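PDB 6LRF: Alr4995 protein from Nostoc sp., which probably acts as a bifunctional arginine dihydrolase and ornithine cyclodeaminase, turning arginine into ornithine and then ornithine into proline. Local coordinates for residues L124-R127 and E128-L132. Sequence-based numbering, arbitrary orientation.
Sequences LLDR and EGRWL
Asp126 and Arg130 form a salt bridge across a tight turn. Arg130 grips the carboxylate side-on: NH2 meets Asp126 OD1 at 2.7 Å on its syn side, tilted out of the carboxylate plane, and NE reaches Asp126 OD2 at 2.9 Å from above that plane. The carboxylate and guanidinium planes are 51° apart. Asp126 OD2 also accepts a hydrogen bond from the backbone N of Arg130 at 2.9 Å, on its anti side, so two donors hold this oxygen. CG is anti to the backbone N of Asp126 (chi1 167°), which directs the carboxylate to the backbone N and guanidinium of Arg130. With an alanine in place of Asp126, the Arg130 guanidinium would probably lose its two-nitrogen grip and turn more freely. Glu128 OE1 sits over one face of the Arg130 guanidinium, 3.3 Å from Arg130 NE, and adds charge attraction alone. Trp131 CH2 lies over the opposite face, near the rim.

Backbone bonds close the loop. Gly129 N donates to Asp126 O at 2.6 Å, and Asp126 N donates to Trp131 O at 3.0 Å. Gly129 has a positive phi, which suits a glycine.

Asp126 CB rests over the five-membered ring of Trp131, 3.9 Å from its centroid, as a CH-pi contact. Leu125 CD2 packs on Leu132 CD1 at 3.8 Å.

Outside the turn, Arg127 forms a salt bridge with Glu271, and Arg199 makes a cation-pi contact with Trp131. The arrangement is a beta hairpin: a type I turn from Asp126 to Gly129 lies in the connection between antiparallel strands 123-125 and 132-136, within the guanidine-modifying enzyme region.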
loop_
_atom_site.group_PDB
_atom_site.type_symbol
_atom_site.label_atom_id
_atom_site.label_comp_id
_atom_site.label_asym_id
_atom_site.label_seq_id
_atom_site.Cartn_x
_atom_site.Cartn_y
_atom_site.Cartn_z
ATOM N N LEU B 124 44.587 -19.166 -5.373
ATOM C CA LEU B 124 44.933 -20.390 -4.660
ATOM C C LEU B 124 45.050 -21.588 -5.577
ATOM O O LEU B 124 44.178 -21.850 -6.407
ATOM C CB LEU B 124 43.907 -20.673 -3.579
ATOM C CG LEU B 124 44.001 -19.633 -2.471
ATOM C CD1 LEU B 124 42.875 -19.806 -1.498
ATOM C CD2 LEU B 124 45.331 -19.806 -1.766
ATOM N N LEU B 125 46.137 -22.324 -5.413
ATOM C CA LEU B 125 46.387 -23.506 -6.225
ATOM C C LEU B 125 45.519 -24.685 -5.802
ATOM O O LEU B 125 45.291 -24.921 -4.622
ATOM C CB LEU B 125 47.861 -23.905 -6.139
ATOM C CG LEU B 125 48.826 -22.971 -6.869
ATOM C CD1 LEU B 125 50.263 -23.180 -6.365
ATOM C CD2 LEU B 125 48.744 -23.187 -8.379
ATOM N N ASP B 126 45.018 -25.409 -6.787
ATOM C CA ASP B 126 44.438 -26.721 -6.541
ATOM C C ASP B 126 45.553 -27.580 -5.927
ATOM O O ASP B 126 46.680 -27.569 -6.432
ATOM C CB ASP B 126 43.902 -27.303 -7.852
ATOM C CG ASP B 126 43.578 -28.777 -7.757
ATOM O OD1 ASP B 126 42.515 -29.109 -7.194
ATOM O OD2 ASP B 126 44.382 -29.591 -8.271
ATOM N N ARG B 127 45.275 -28.282 -4.831
ATOM C CA ARG B 127 46.360 -28.924 -4.074
ATOM C C ARG B 127 47.002 -30.098 -4.819
ATOM O O ARG B 127 48.152 -30.467 -4.552
ATOM C CB ARG B 127 45.876 -29.385 -2.702
ATOM C CG ARG B 127 45.533 -28.246 -1.747
ATOM C CD ARG B 127 46.455 -27.037 -1.886
ATOM N NE ARG B 127 47.873 -27.387 -1.808
ATOM C CZ ARG B 127 48.874 -26.536 -2.031
ATOM N NH1 ARG B 127 48.630 -25.267 -2.332
ATOM N NH2 ARG B 127 50.130 -26.950 -1.952
ATOM N N GLU B 128 46.272 -30.672 -5.765
ATOM C CA GLU B 128 46.859 -31.671 -6.652
ATOM C C GLU B 128 47.492 -30.959 -7.867
ATOM O O GLU B 128 47.906 -31.600 -8.836
ATOM C CB GLU B 128 45.799 -32.708 -7.067
ATOM C CG GLU B 128 45.179 -33.430 -5.856
ATOM C CD GLU B 128 43.847 -34.142 -6.147
ATOM O OE1 GLU B 128 43.151 -33.787 -7.128
ATOM O OE2 GLU B 128 43.493 -35.064 -5.372
ATOM N N GLY B 129 47.563 -29.627 -7.789
ATOM C CA GLY B 129 48.265 -28.803 -8.763
ATOM C C GLY B 129 47.702 -28.771 -10.176
ATOM O O GLY B 129 48.443 -28.493 -11.132
ATOM N N ARG B 130 46.402 -29.034 -10.322
ATOM C CA ARG B 130 45.801 -29.164 -11.656
ATOM C C ARG B 130 45.505 -27.813 -12.313
ATOM O O ARG B 130 45.612 -27.663 -13.537
ATOM C CB ARG B 130 44.522 -30.005 -11.567
ATOM C CG ARG B 130 44.780 -31.462 -11.113
ATOM C CD ARG B 130 43.480 -32.177 -10.768
ATOM N NE ARG B 130 42.819 -31.569 -9.616
ATOM C CZ ARG B 130 41.531 -31.726 -9.330
ATOM N NH1 ARG B 130 40.769 -32.475 -10.120
ATOM N NH2 ARG B 130 40.999 -31.132 -8.262
ATOM N N TRP B 131 45.127 -26.837 -11.494
ATOM C CA TRP B 131 44.819 -25.499 -11.992
ATOM C C TRP B 131 44.986 -24.479 -10.880
ATOM O O TRP B 131 45.215 -24.841 -9.714
ATOM C CB TRP B 131 43.390 -25.430 -12.551
ATOM C CG TRP B 131 42.364 -25.983 -11.601
ATOM C CD1 TRP B 131 41.942 -25.430 -10.415
ATOM C CD2 TRP B 131 41.641 -27.209 -11.750
ATOM N NE1 TRP B 131 41.003 -26.249 -9.819
ATOM C CE2 TRP B 131 40.800 -27.343 -10.621
ATOM C CE3 TRP B 131 41.622 -28.208 -12.731
ATOM C CZ2 TRP B 131 39.949 -28.431 -10.452
ATOM C CZ3 TRP B 131 40.784 -29.289 -12.558
ATOM C CH2 TRP B 131 39.956 -29.391 -11.429
ATOM N N LEU B 132 44.872 -23.208 -11.251
ATOM C CA LEU B 132 44.909 -22.095 -10.309
ATOM C C LEU B 132 43.540 -21.404 -10.225
ATOM O O LEU B 132 42.974 -20.999 -11.247
ATOM C CB LEU B 132 45.970 -21.072 -10.729
ATOM C CG LEU B 132 46.001 -19.800 -9.887
ATOM C CD1 LEU B 132 46.500 -20.126 -8.500
ATOM C CD2 LEU B 132 46.863 -18.723 -10.545
#